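PDB 2HUN: 336aa long hypothetical dTDP-glucose 4,6-dehydratase, which binds NAD(+) through a Rossmann-type domain and probably catalyses the dehydration of dTDP-glucose as a dTDP-glucose 4,6-dehydratase. Local coordinates for residues A64-V69 and R114-E119; P28-I33 and L229-G234; A45-L50 and P54-V59. All coordinates share one frame; numbering follows the deposited sequence.

Contact 1 of 3, residues A64-V69 and R114-E119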
ATOM      1  N   ALA A  64      14.168  -6.787  -8.672  1.00 28.61           N
ATOM      2  CA  ALA A  64      14.657  -6.416  -7.351  1.00 30.31           C
ATOM      3  C   ALA A  64      16.185  -6.341  -7.328  1.00 30.83           C
ATOM      4  O   ALA A  64      16.785  -6.058  -6.293  1.00 32.64           O
ATOM      5  CB  ALA A  64      14.174  -7.427  -6.319  1.00 29.94           C
ATOM      6  N   ASP A  65      16.808  -6.603  -8.472  1.00 31.40           N
ATOM      7  CA  ASP A  65      18.267  -6.569  -8.598  1.00 31.34           C
ATOM      8  C   ASP A  65      18.627  -5.168  -9.070  1.00 30.69           C
ATOM      9  O   ASP A  65      18.718  -4.922 -10.274  1.00 29.59           O
ATOM     10  CB  ASP A  65      18.723  -7.598  -9.640  1.00 31.46           C
ATOM     11  CG  ASP A  65      20.240  -7.709  -9.740  1.00 33.64           C
ATOM     12  OD1 ASP A  65      20.949  -6.777  -9.301  1.00 31.88           O
ATOM     13  OD2 ASP A  65      20.719  -8.731 -10.276  1.00 33.42           O
ATOM     14  N   TYR A  66      18.833  -4.254  -8.126  1.00 30.33           N
ATOM     15  CA  TYR A  66      19.141  -2.872  -8.476  1.00 30.96           C
ATOM     16  C   TYR A  66      20.255  -2.698  -9.505  1.00 31.11           C
ATOM     17  O   TYR A  66      20.063  -2.027 -10.516  1.00 31.25           O
ATOM     18  CB  TYR A  66      19.478  -2.045  -7.226  1.00 30.98           C
ATOM     19  CG  TYR A  66      19.571  -0.570  -7.550  1.00 31.35           C
ATOM     20  CD1 TYR A  66      18.432   0.152  -7.901  1.00 32.09           C
ATOM     21  CD2 TYR A  66      20.807   0.077  -7.613  1.00 30.80           C
ATOM     22  CE1 TYR A  66      18.514   1.478  -8.316  1.00 32.30           C
ATOM     23  CE2 TYR A  66      20.902   1.405  -8.027  1.00 32.02           C
ATOM     24  CZ  TYR A  66      19.753   2.097  -8.380  1.00 32.45           C
ATOM     25  OH  TYR A  66      19.839   3.393  -8.828  1.00 33.31           O
ATOM     26  N   GLU A  67      21.414  -3.299  -9.250  1.00 31.37           N
ATOM     27  CA  GLU A  67      22.550  -3.186 -10.162  1.00 32.56           C
ATOM     28  C   GLU A  67      22.224  -3.559 -11.603  1.00 31.55           C
ATOM     29  O   GLU A  67      22.677  -2.905 -12.538  1.00 30.69           O
ATOM     30  CB  GLU A  67      23.722  -4.040  -9.662  1.00 35.46           C
ATOM     31  CG  GLU A  67      24.319  -3.535  -8.359  1.00 38.11           C
ATOM     32  CD  GLU A  67      24.747  -2.078  -8.450  1.00 41.79           C
ATOM     33  OE1 GLU A  67      25.505  -1.745  -9.384  1.00 44.03           O
ATOM     34  OE2 GLU A  67      24.327  -1.268  -7.592  1.00 42.93           O
ATOM     35  N   LEU A  68      21.441  -4.614 -11.785  1.00 31.38           N
ATOM     36  CA  LEU A  68      21.070  -5.035 -13.124  1.00 31.86           C
ATOM     37  C   LEU A  68      19.986  -4.121 -13.695  1.00 32.00           C
ATOM     38  O   LEU A  68      20.085  -3.647 -14.828  1.00 31.03           O
ATOM     39  CB  LEU A  68      20.554  -6.476 -13.098  1.00 33.77           C
ATOM     40  CG  LEU A  68      20.100  -7.068 -14.436  1.00 34.76           C
ATOM     41  CD1 LEU A  68      21.318  -7.414 -15.294  1.00 35.73           C
ATOM     42  CD2 LEU A  68      19.269  -8.311 -14.173  1.00 36.26           C
ATOM     43  N   VAL A  69      18.956  -3.869 -12.897  1.00 31.78           N
ATOM     44  CA  VAL A  69      17.836  -3.044 -13.339  1.00 32.27           C
ATOM     45  C   VAL A  69      18.184  -1.600 -13.698  1.00 31.42           C
ATOM     46  O   VAL A  69      17.683  -1.073 -14.692  1.00 30.64           O
ATOM     47  CB  VAL A  69      16.711  -3.048 -12.274  1.00 33.94           C
ATOM     48  CG1 VAL A  69      15.598  -2.097 -12.678  1.00 35.68           C
ATOM     49  CG2 VAL A  69      16.162  -4.453 -12.120  1.00 33.33           C
ATOM     50  N   ARG A 114      14.165   7.073 -10.395  1.00 22.91           N
ATOM     51  CA  ARG A 114      14.451   8.401  -9.854  1.00 25.45           C
ATOM     52  C   ARG A 114      15.947   8.677  -9.701  1.00 25.96           C
ATOM     53  O   ARG A 114      16.368   9.831  -9.717  1.00 26.22           O
ATOM     54  CB  ARG A 114      13.726   8.616  -8.510  1.00 26.15           C
ATOM     55  CG  ARG A 114      14.263   7.835  -7.308  1.00 26.86           C
ATOM     56  CD  ARG A 114      15.314   8.632  -6.527  1.00 26.99           C
ATOM     57  NE  ARG A 114      15.738   7.921  -5.323  1.00 27.36           N
ATOM     58  CZ  ARG A 114      16.612   8.387  -4.433  1.00 28.77           C
ATOM     59  NH1 ARG A 114      17.167   9.582  -4.601  1.00 27.97           N
ATOM     60  NH2 ARG A 114      16.937   7.652  -3.374  1.00 26.12           N
ATOM     61  N   ARG A 115      16.747   7.627  -9.563  1.00 25.90           N
ATOM     62  CA  ARG A 115      18.188   7.810  -9.422  1.00 27.36           C
ATOM     63  C   ARG A 115      18.887   7.930 -10.777  1.00 28.50           C
ATOM     64  O   ARG A 115      19.835   8.700 -10.918  1.00 29.76           O
ATOM     65  CB  ARG A 115      18.803   6.646  -8.631  1.00 25.62           C
ATOM     66  CG  ARG A 115      18.391   6.607  -7.174  1.00 26.95           C
ATOM     67  CD  ARG A 115      18.928   5.372  -6.459  1.00 28.10           C
ATOM     68  NE  ARG A 115      20.378   5.242  -6.595  1.00 29.70           N
ATOM     69  CZ  ARG A 115      21.117   4.352  -5.938  1.00 31.44           C
ATOM     70  NH1 ARG A 115      20.552   3.506  -5.083  1.00 28.39           N
ATOM     71  NH2 ARG A 115      22.427   4.293  -6.148  1.00 30.61           N
ATOM     72  N   GLU A 116      18.406   7.194 -11.774  1.00 29.07           N
ATOM     73  CA  GLU A 116      19.027   7.203 -13.104  1.00 29.46           C
ATOM     74  C   GLU A 116      18.330   7.978 -14.218  1.00 32.06           C
ATOM     75  O   GLU A 116      18.994   8.641 -15.015  1.00 34.25           O
ATOM     76  CB  GLU A 116      19.217   5.770 -13.599  1.00 28.98           C
ATOM     77  CG  GLU A 116      20.176   4.917 -12.791  1.00 29.16           C
ATOM     78  CD  GLU A 116      21.631   5.287 -13.018  1.00 30.76           C
ATOM     79  OE1 GLU A 116      21.907   6.099 -13.925  1.00 30.32           O
ATOM     80  OE2 GLU A 116      22.496   4.753 -12.295  1.00 29.38           O
ATOM     81  N   ASN A 117      17.005   7.898 -14.291  1.00 30.92           N
ATOM     82  CA  ASN A 117      16.292   8.552 -15.378  1.00 31.84           C
ATOM     83  C   ASN A 117      14.863   8.949 -15.002  1.00 30.55           C
ATOM     84  O   ASN A 117      13.897   8.337 -15.454  1.00 29.48           O
ATOM     85  CB  ASN A 117      16.262   7.595 -16.570  1.00 34.47           C
ATOM     86  CG  ASN A 117      15.722   8.238 -17.829  1.00 38.42           C
ATOM     87  OD1 ASN A 117      15.783   9.457 -17.983  1.00 41.55           O
ATOM     88  ND2 ASN A 117      15.177   7.428 -18.729  1.00 40.29           N
ATOM     89  N   PRO A 118      14.715  10.004 -14.190  1.00 30.87           N
ATOM     90  CA  PRO A 118      13.398  10.475 -13.753  1.00 30.99           C
ATOM     91  C   PRO A 118      12.420  10.900 -14.848  1.00 31.06           C
ATOM     92  O   PRO A 118      11.235  11.083 -14.577  1.00 31.74           O
ATOM     93  CB  PRO A 118      13.742  11.617 -12.794  1.00 30.61           C
ATOM     94  CG  PRO A 118      15.033  12.142 -13.340  1.00 30.69           C
ATOM     95  CD  PRO A 118      15.784  10.872 -13.662  1.00 30.80           C
ATOM     96  N   GLU A 119      12.895  11.040 -16.079  1.00 31.66           N
ATOM     97  CA  GLU A 119      12.013  11.451 -17.165  1.00 33.98           C
ATOM     98  C   GLU A 119      11.393  10.275 -17.920  1.00 33.30           C
ATOM     99  O   GLU A 119      10.539  10.469 -18.789  1.00 32.45           O
ATOM    100  CB  GLU A 119      12.776  12.348 -18.140  1.00 37.50           C
ATOM    101  CG  GLU A 119      13.561  13.438 -17.433  1.00 43.91           C
ATOM    102  CD  GLU A 119      14.159  14.447 -18.388  1.00 48.33           C
ATOM    103  OE1 GLU A 119      14.656  14.033 -19.458  1.00 50.67           O
ATOM    104  OE2 GLU A 119      14.146  15.655 -18.060  1.00 51.87           O
TER
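Two helices of the Rossmann domain, 66-74 and 96-116, meet at the protein surface where the first turn of one faces the last turn of the other, and Y66 and R115 carry nearly all of the contact. The phenol of Y66 reaches across with CG anti to the backbone N (chi1 -170°), a torsion that extends the ring toward the neighbouring helix. Its OH settles over one face of the R115 guanidinium, toward its rim, 2.9 Å from R115 NE. Short as that approach is, the oxygen stands above the plane and the angle is poor, so no hydrogen bond forms. Further back on the ring, Y66 CE2 lies 3.6 Å from R115 CZ. Ring and guanidinium planes are 28° apart, and the arginine chain bends at chi3, bringing its flat end alongside the phenol; R115 CD also packs on the hydroxyl, at 3.2 Å from Y66 OH.

In the α/β layering of this fold, helix 66-74 follows strand 56-60 of the Rossmann sheet and helix 96-116 leads into strand 121-127; Y66 also rests on S112 and T108, one and two turns back along helix 96-116. The start of its own helix is marked by D65 at the N-cap, whose OD1 accepts a weak bond from L68 N at 3.3 Å. E116 adds a lighter touch: its CG lies 4.3 Å from Y66 OH, while its carboxylate forms a long, weak ion pair with R74.

Contact 2 of 3, residues P28-I33 and L229-G234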
ATOM      1  N   PRO A  28       6.703  -0.513 -35.796  1.00 39.97           N
ATOM      2  CA  PRO A  28       7.888  -0.952 -36.545  1.00 39.00           C
ATOM      3  C   PRO A  28       9.232  -0.458 -36.013  1.00 38.60           C
ATOM      4  O   PRO A  28      10.226  -1.179 -36.069  1.00 38.84           O
ATOM      5  CB  PRO A  28       7.630  -0.420 -37.951  1.00 39.94           C
ATOM      6  CG  PRO A  28       6.149  -0.329 -38.043  1.00 40.58           C
ATOM      7  CD  PRO A  28       5.724   0.133 -36.689  1.00 39.12           C
ATOM      8  N   ASP A  29       9.264   0.768 -35.500  1.00 38.89           N
ATOM      9  CA  ASP A  29      10.510   1.347 -35.003  1.00 39.81           C
ATOM     10  C   ASP A  29      10.755   1.291 -33.504  1.00 39.38           C
ATOM     11  O   ASP A  29      11.776   1.786 -33.019  1.00 40.86           O
ATOM     12  CB  ASP A  29      10.633   2.797 -35.475  1.00 42.24           C
ATOM     13  CG  ASP A  29      10.936   2.897 -36.956  1.00 45.19           C
ATOM     14  OD1 ASP A  29      11.920   2.269 -37.401  1.00 46.44           O
ATOM     15  OD2 ASP A  29      10.200   3.599 -37.676  1.00 49.25           O
ATOM     16  N   TRP A  30       9.834   0.690 -32.765  1.00 37.23           N
ATOM     17  CA  TRP A  30       9.999   0.581 -31.323  1.00 35.05           C
ATOM     18  C   TRP A  30      10.896  -0.603 -30.989  1.00 32.94           C
ATOM     19  O   TRP A  30      11.065  -1.513 -31.798  1.00 33.02           O
ATOM     20  CB  TRP A  30       8.641   0.401 -30.646  1.00 33.31           C
ATOM     21  CG  TRP A  30       7.823   1.651 -30.548  1.00 34.02           C
ATOM     22  CD1 TRP A  30       7.779   2.686 -31.443  1.00 32.90           C
ATOM     23  CD2 TRP A  30       6.855   1.956 -29.536  1.00 34.70           C
ATOM     24  NE1 TRP A  30       6.840   3.612 -31.052  1.00 33.98           N
ATOM     25  CE2 TRP A  30       6.258   3.189 -29.886  1.00 34.66           C
ATOM     26  CE3 TRP A  30       6.432   1.303 -28.371  1.00 34.13           C
ATOM     27  CZ2 TRP A  30       5.256   3.784 -29.109  1.00 34.35           C
ATOM     28  CZ3 TRP A  30       5.433   1.896 -27.598  1.00 35.25           C
ATOM     29  CH2 TRP A  30       4.858   3.126 -27.974  1.00 33.03           C
ATOM     30  N   GLU A  31      11.471  -0.581 -29.793  1.00 31.83           N
ATOM     31  CA  GLU A  31      12.341  -1.656 -29.338  1.00 32.46           C
ATOM     32  C   GLU A  31      11.925  -2.110 -27.945  1.00 31.13           C
ATOM     33  O   GLU A  31      11.449  -1.315 -27.134  1.00 29.58           O
ATOM     34  CB  GLU A  31      13.793  -1.190 -29.304  1.00 34.42           C
ATOM     35  CG  GLU A  31      14.401  -0.932 -30.668  1.00 40.33           C
ATOM     36  CD  GLU A  31      15.825  -0.426 -30.566  1.00 43.65           C
ATOM     37  OE1 GLU A  31      16.648  -1.098 -29.912  1.00 45.56           O
ATOM     38  OE2 GLU A  31      16.121   0.645 -31.136  1.00 48.45           O
ATOM     39  N   VAL A  32      12.118  -3.391 -27.665  1.00 29.18           N
ATOM     40  CA  VAL A  32      11.749  -3.936 -26.376  1.00 27.05           C
ATOM     41  C   VAL A  32      12.847  -4.744 -25.695  1.00 28.28           C
ATOM     42  O   VAL A  32      13.519  -5.567 -26.315  1.00 29.34           O
ATOM     43  CB  VAL A  32      10.513  -4.843 -26.504  1.00 26.67           C
ATOM     44  CG1 VAL A  32      10.310  -5.626 -25.213  1.00 25.23           C
ATOM     45  CG2 VAL A  32       9.279  -4.003 -26.826  1.00 23.95           C
ATOM     46  N   ILE A  33      13.028  -4.484 -24.410  1.00 26.40           N
ATOM     47  CA  ILE A  33      13.968  -5.227 -23.602  1.00 26.34           C
ATOM     48  C   ILE A  33      13.059  -5.858 -22.568  1.00 27.05           C
ATOM     49  O   ILE A  33      12.387  -5.149 -21.819  1.00 26.85           O
ATOM     50  CB  ILE A  33      14.970  -4.336 -22.865  1.00 25.91           C
ATOM     51  CG1 ILE A  33      15.908  -3.655 -23.860  1.00 24.91           C
ATOM     52  CG2 ILE A  33      15.751  -5.179 -21.870  1.00 25.39           C
ATOM     53  CD1 ILE A  33      16.847  -2.655 -23.212  1.00 27.28           C
ATOM     54  N   LEU A 229      -2.395   2.908 -24.484  1.00 25.67           N
ATOM     55  CA  LEU A 229      -3.032   4.209 -24.404  1.00 26.40           C
ATOM     56  C   LEU A 229      -2.562   4.973 -23.167  1.00 24.88           C
ATOM     57  O   LEU A 229      -2.249   6.158 -23.248  1.00 23.89           O
ATOM     58  CB  LEU A 229      -4.554   4.025 -24.367  1.00 29.04           C
ATOM     59  CG  LEU A 229      -5.415   5.153 -24.924  1.00 32.86           C
ATOM     60  CD1 LEU A 229      -4.925   5.550 -26.312  1.00 32.57           C
ATOM     61  CD2 LEU A 229      -6.865   4.678 -24.993  1.00 34.95           C
ATOM     62  N   VAL A 230      -2.526   4.290 -22.025  1.00 23.73           N
ATOM     63  CA  VAL A 230      -2.087   4.898 -20.777  1.00 22.78           C
ATOM     64  C   VAL A 230      -0.615   5.307 -20.904  1.00 23.10           C
ATOM     65  O   VAL A 230      -0.219   6.365 -20.434  1.00 22.87           O
ATOM     66  CB  VAL A 230      -2.253   3.914 -19.579  1.00 21.23           C
ATOM     67  CG1 VAL A 230      -1.557   4.469 -18.337  1.00 19.93           C
ATOM     68  CG2 VAL A 230      -3.732   3.703 -19.280  1.00 21.49           C
ATOM     69  N   LEU A 231       0.185   4.462 -21.547  1.00 23.20           N
ATOM     70  CA  LEU A 231       1.609   4.742 -21.743  1.00 25.82           C
ATOM     71  C   LEU A 231       1.822   6.039 -22.525  1.00 26.26           C
ATOM     72  O   LEU A 231       2.566   6.915 -22.097  1.00 25.64           O
ATOM     73  CB  LEU A 231       2.274   3.592 -22.506  1.00 24.65           C
ATOM     74  CG  LEU A 231       3.738   3.796 -22.922  1.00 27.93           C
ATOM     75  CD1 LEU A 231       4.636   3.773 -21.698  1.00 25.44           C
ATOM     76  CD2 LEU A 231       4.151   2.704 -23.912  1.00 25.27           C
ATOM     77  N   LEU A 232       1.153   6.156 -23.667  1.00 25.93           N
ATOM     78  CA  LEU A 232       1.298   7.326 -24.528  1.00 27.84           C
ATOM     79  C   LEU A 232       0.474   8.559 -24.150  1.00 27.20           C
ATOM     80  O   LEU A 232       0.874   9.674 -24.455  1.00 28.56           O
ATOM     81  CB  LEU A 232       0.969   6.952 -25.980  1.00 26.31           C
ATOM     82  CG  LEU A 232       1.735   5.807 -26.655  1.00 29.46           C
ATOM     83  CD1 LEU A 232       1.087   5.505 -27.999  1.00 28.42           C
ATOM     84  CD2 LEU A 232       3.203   6.181 -26.826  1.00 31.00           C
ATOM     85  N   LYS A 233      -0.669   8.376 -23.498  1.00 27.97           N
ATOM     86  CA  LYS A 233      -1.506   9.525 -23.159  1.00 28.68           C
ATOM     87  C   LYS A 233      -1.912   9.689 -21.698  1.00 28.30           C
ATOM     88  O   LYS A 233      -2.487  10.714 -21.330  1.00 27.03           O
ATOM     89  CB  LYS A 233      -2.764   9.500 -24.025  1.00 31.07           C
ATOM     90  CG  LYS A 233      -2.483   9.456 -25.516  1.00 33.01           C
ATOM     91  CD  LYS A 233      -3.774   9.210 -26.262  1.00 38.05           C
ATOM     92  CE  LYS A 233      -3.567   8.863 -27.721  1.00 40.29           C
ATOM     93  NZ  LYS A 233      -4.879   8.516 -28.357  1.00 41.55           N
ATOM     94  N   GLY A 234      -1.616   8.692 -20.867  1.00 27.43           N
ATOM     95  CA  GLY A 234      -1.972   8.772 -19.461  1.00 25.57           C
ATOM     96  C   GLY A 234      -1.240   9.871 -18.709  1.00 27.73           C
ATOM     97  O   GLY A 234      -0.064  10.140 -18.966  1.00 29.28           O
TER
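W30 reaches from the entrance of strand 31-36 to the end of helix 220-233, where L231 and L232 receive the far rim of its indole. Strand 31-36 pairs in parallel with strand 5-9 in the Rossmann sheet, and the contact joins this early β-strand to a helix almost two hundred residues later in the chain.

From CB, which already points toward the helix, the chain turns with CG anti to the carbonyl carbon (chi1 -76°). The indole then projects away from the strand, its five-membered ring nearer the backbone and its six-membered ring leading. Across this contact the atoms near CB and the pyrrole part meet nothing; the touching begins on the benzo ring. CZ3 of W30 comes within 4.0 Å of L231 CD2, which approaches the ring obliquely. CZ2 lies 3.9 Å from L232 CD2, a methyl sitting at the ring edge near its plane. All these contacts are apolar, with the leucines coming from the direction opposite to that of the tryptophan.

The indole also packs against other residues: H27 stacks on it, and L6 and I23 touch it from strand 5-9 and helix 14-26. L231 also touches L6, so one strand residue packs against both partners. The helix end is held besides by R121, which donates to the carbonyls of V230 and L231. At the foremost corner of the indole, CH2 stands 3.7 Å from L232 CD2.

Contact 3 of 3, residues A45-L50 and P54-V59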
ATOM      1  N   ALA A  45       8.372 -20.119 -24.330  1.00 30.53           N
ATOM      2  CA  ALA A  45       7.682 -20.481 -25.562  1.00 32.10           C
ATOM      3  C   ALA A  45       6.754 -19.362 -26.026  1.00 32.84           C
ATOM      4  O   ALA A  45       6.452 -19.247 -27.213  1.00 31.82           O
ATOM      5  CB  ALA A  45       6.893 -21.777 -25.359  1.00 32.46           C
ATOM      6  N   ASN A  46       6.309 -18.537 -25.082  1.00 32.68           N
ATOM      7  CA  ASN A  46       5.421 -17.423 -25.391  1.00 31.90           C
ATOM      8  C   ASN A  46       6.019 -16.489 -26.435  1.00 32.32           C
ATOM      9  O   ASN A  46       5.300 -15.957 -27.277  1.00 32.21           O
ATOM     10  CB  ASN A  46       5.136 -16.596 -24.134  1.00 31.35           C
ATOM     11  CG  ASN A  46       4.309 -17.337 -23.116  1.00 30.27           C
ATOM     12  OD1 ASN A  46       3.952 -18.494 -23.311  1.00 30.99           O
ATOM     13  ND2 ASN A  46       4.001 -16.666 -22.009  1.00 30.55           N
ATOM     14  N   LEU A  47       7.334 -16.293 -26.381  1.00 33.09           N
ATOM     15  CA  LEU A  47       7.999 -15.376 -27.302  1.00 34.76           C
ATOM     16  C   LEU A  47       9.130 -15.976 -28.138  1.00 38.05           C
ATOM     17  O   LEU A  47       9.964 -15.234 -28.661  1.00 37.24           O
ATOM     18  CB  LEU A  47       8.562 -14.185 -26.513  1.00 32.52           C
ATOM     19  CG  LEU A  47       7.568 -13.313 -25.739  1.00 32.11           C
ATOM     20  CD1 LEU A  47       8.310 -12.323 -24.861  1.00 30.11           C
ATOM     21  CD2 LEU A  47       6.665 -12.592 -26.721  1.00 29.52           C
ATOM     22  N   LYS A  48       9.163 -17.297 -28.284  1.00 39.76           N
ATOM     23  CA  LYS A  48      10.250 -17.908 -29.038  1.00 42.56           C
ATOM     24  C   LYS A  48      10.390 -17.434 -30.479  1.00 43.78           C
ATOM     25  O   LYS A  48      11.502 -17.354 -30.990  1.00 45.10           O
ATOM     26  CB  LYS A  48      10.158 -19.437 -28.996  1.00 43.65           C
ATOM     27  CG  LYS A  48       9.068 -20.066 -29.837  1.00 45.27           C
ATOM     28  CD  LYS A  48       9.207 -21.582 -29.763  1.00 47.85           C
ATOM     29  CE  LYS A  48       8.187 -22.307 -30.625  1.00 48.64           C
ATOM     30  NZ  LYS A  48       8.328 -23.783 -30.473  1.00 49.37           N
ATOM     31  N   ASP A  49       9.285 -17.096 -31.134  1.00 45.05           N
ATOM     32  CA  ASP A  49       9.374 -16.646 -32.518  1.00 47.88           C
ATOM     33  C   ASP A  49       9.830 -15.194 -32.670  1.00 48.71           C
ATOM     34  O   ASP A  49      10.043 -14.724 -33.788  1.00 49.21           O
ATOM     35  CB  ASP A  49       8.038 -16.850 -33.238  1.00 49.76           C
ATOM     36  CG  ASP A  49       6.909 -16.092 -32.593  1.00 50.51           C
ATOM     37  OD1 ASP A  49       6.566 -16.412 -31.435  1.00 52.29           O
ATOM     38  OD2 ASP A  49       6.364 -15.177 -33.244  1.00 52.57           O
ATOM     39  N   LEU A  50       9.979 -14.486 -31.554  1.00 48.85           N
ATOM     40  CA  LEU A  50      10.439 -13.100 -31.591  1.00 48.64           C
ATOM     41  C   LEU A  50      11.843 -13.025 -31.009  1.00 48.60           C
ATOM     42  O   LEU A  50      12.535 -12.019 -31.159  1.00 47.87           O
ATOM     43  CB  LEU A  50       9.512 -12.185 -30.780  1.00 49.26           C
ATOM     44  CG  LEU A  50       8.089 -11.948 -31.290  1.00 50.65           C
ATOM     45  CD1 LEU A  50       7.390 -10.933 -30.390  1.00 50.00           C
ATOM     46  CD2 LEU A  50       8.133 -11.438 -32.723  1.00 50.84           C
ATOM     47  N   PRO A  54      15.596  -8.330 -34.223  1.00 38.15           N
ATOM     48  CA  PRO A  54      16.573  -7.343 -33.744  1.00 37.69           C
ATOM     49  C   PRO A  54      16.051  -6.288 -32.764  1.00 36.06           C
ATOM     50  O   PRO A  54      16.810  -5.746 -31.961  1.00 35.43           O
ATOM     51  CB  PRO A  54      17.102  -6.727 -35.041  1.00 37.86           C
ATOM     52  CG  PRO A  54      15.931  -6.837 -35.965  1.00 38.74           C
ATOM     53  CD  PRO A  54      15.443  -8.240 -35.684  1.00 38.48           C
ATOM     54  N   ARG A  55      14.759  -5.997 -32.827  1.00 35.60           N
ATOM     55  CA  ARG A  55      14.173  -4.992 -31.946  1.00 35.08           C
ATOM     56  C   ARG A  55      13.862  -5.537 -30.554  1.00 35.04           C
ATOM     57  O   ARG A  55      13.457  -4.784 -29.666  1.00 35.18           O
ATOM     58  CB  ARG A  55      12.891  -4.442 -32.568  1.00 35.69           C
ATOM     59  CG  ARG A  55      13.074  -3.765 -33.909  1.00 35.53           C
ATOM     60  CD  ARG A  55      11.720  -3.422 -34.486  1.00 36.45           C
ATOM     61  NE  ARG A  55      10.913  -4.628 -34.636  1.00 38.59           N
ATOM     62  CZ  ARG A  55       9.596  -4.634 -34.803  1.00 40.13           C
ATOM     63  NH1 ARG A  55       8.924  -3.494 -34.842  1.00 41.54           N
ATOM     64  NH2 ARG A  55       8.950  -5.784 -34.933  1.00 40.28           N
ATOM     65  N   TYR A  56      14.060  -6.839 -30.364  1.00 34.44           N
ATOM     66  CA  TYR A  56      13.779  -7.485 -29.085  1.00 34.14           C
ATOM     67  C   TYR A  56      15.044  -7.991 -28.383  1.00 33.81           C
ATOM     68  O   TYR A  56      15.941  -8.532 -29.014  1.00 33.46           O
ATOM     69  CB  TYR A  56      12.803  -8.652 -29.303  1.00 32.84           C
ATOM     70  CG  TYR A  56      12.520  -9.477 -28.064  1.00 32.97           C
ATOM     71  CD1 TYR A  56      11.518  -9.112 -27.166  1.00 32.44           C
ATOM     72  CD2 TYR A  56      13.269 -10.618 -27.783  1.00 33.89           C
ATOM     73  CE1 TYR A  56      11.269  -9.868 -26.019  1.00 32.94           C
ATOM     74  CE2 TYR A  56      13.033 -11.376 -26.642  1.00 34.22           C
ATOM     75  CZ  TYR A  56      12.034 -10.998 -25.765  1.00 32.74           C
ATOM     76  OH  TYR A  56      11.804 -11.758 -24.642  1.00 32.51           O
ATOM     77  N   THR A  57      15.108  -7.798 -27.070  1.00 34.39           N
ATOM     78  CA  THR A  57      16.249  -8.251 -26.278  1.00 33.10           C
ATOM     79  C   THR A  57      15.712  -8.813 -24.973  1.00 33.39           C
ATOM     80  O   THR A  57      14.919  -8.156 -24.296  1.00 33.84           O
ATOM     81  CB  THR A  57      17.202  -7.097 -25.912  1.00 32.15           C
ATOM     82  OG1 THR A  57      17.520  -6.341 -27.081  1.00 34.98           O
ATOM     83  CG2 THR A  57      18.487  -7.645 -25.314  1.00 32.71           C
ATOM     84  N   PHE A  58      16.134 -10.023 -24.621  1.00 33.10           N
ATOM     85  CA  PHE A  58      15.694 -10.634 -23.376  1.00 32.15           C
ATOM     86  C   PHE A  58      16.788 -10.602 -22.324  1.00 33.00           C
ATOM     87  O   PHE A  58      17.937 -10.976 -22.582  1.00 31.12           O
ATOM     88  CB  PHE A  58      15.257 -12.083 -23.585  1.00 31.65           C
ATOM     89  CG  PHE A  58      15.046 -12.834 -22.297  1.00 32.53           C
ATOM     90  CD1 PHE A  58      14.180 -12.346 -21.323  1.00 33.16           C
ATOM     91  CD2 PHE A  58      15.737 -14.015 -22.045  1.00 33.96           C
ATOM     92  CE1 PHE A  58      14.007 -13.018 -20.117  1.00 33.90           C
ATOM     93  CE2 PHE A  58      15.570 -14.698 -20.839  1.00 33.35           C
ATOM     94  CZ  PHE A  58      14.705 -14.198 -19.875  1.00 34.58           C
ATOM     95  N   VAL A  59      16.419 -10.150 -21.132  1.00 33.00           N
ATOM     96  CA  VAL A  59      17.347 -10.081 -20.021  1.00 33.73           C
ATOM     97  C   VAL A  59      16.781 -10.861 -18.847  1.00 35.10           C
ATOM     98  O   VAL A  59      15.752 -10.491 -18.270  1.00 33.63           O
ATOM     99  CB  VAL A  59      17.604  -8.621 -19.572  1.00 34.59           C
ATOM    100  CG1 VAL A  59      18.526  -8.609 -18.356  1.00 33.89           C
ATOM    101  CG2 VAL A  59      18.228  -7.823 -20.715  1.00 33.75           C
TER
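Y56, L50 and L47 account for almost all of the surface buried where the loop leading out of strand 31-36 folds back on strand 56-60, a neighbouring parallel strand in the NAD-binding Rossmann sheet. Y56, at the start of its strand, gives up the most. Its CG is anti to the backbone N (chi1 175°), which swings the phenol off the strand toward the loop, and the two leucine residues meet it at different levels.

L50 meets the base of the ring with its backbone: the carbonyl oxygen L50 O lies 3.7 Å from Y56 CD2 and approaches the ring obliquely. The side chain of L50 sets out toward segment 54-59 without coming as close as the carbonyl, and it also packs on R21 and L24 of helix 14-26. A hydrogen bond from L50 N to L47 O, 3.0 Å, closes the turn that links the two leucines.

L47 works at the other end of the phenol. Its side chain crosses that of Y56 at about a right angle, and CD1 packs 4.0 Å from Y56 CE1. The same leucine also touches M12, in what is probably the GxGxxG turn, and S17 and I20 of helix 14-26; its side chain lies about 9 Å from the bound NAD. The hydroxyl of Y56 is hydrogen-bonded to N34 ND2 of strand 31-36, and beside it stands the methyl L47 CD1, 3.5 Å from Y56 OH.

How the contacts relate
In the three contacts, chemistry varies with place in the fold. Contact 1 is a surface meeting of two helices, where a phenol lies against a guanidinium; contacts 2 and 3 are buried and chiefly apolar, each built on one aromatic residue and two leucines. Only contact 3 adds a backbone carbonyl to the ring's surroundings. Contacts 2 and 3 share the sheet directly, strands 31-36 and 56-60 pairing through V32 N to R55 O and T57 N to V32 O, each 2.8 Å. Contact 1 meets contact 3 through L68 packing on V59, but the nearest atoms of contacts 1 and 2 are about 8 Å apart.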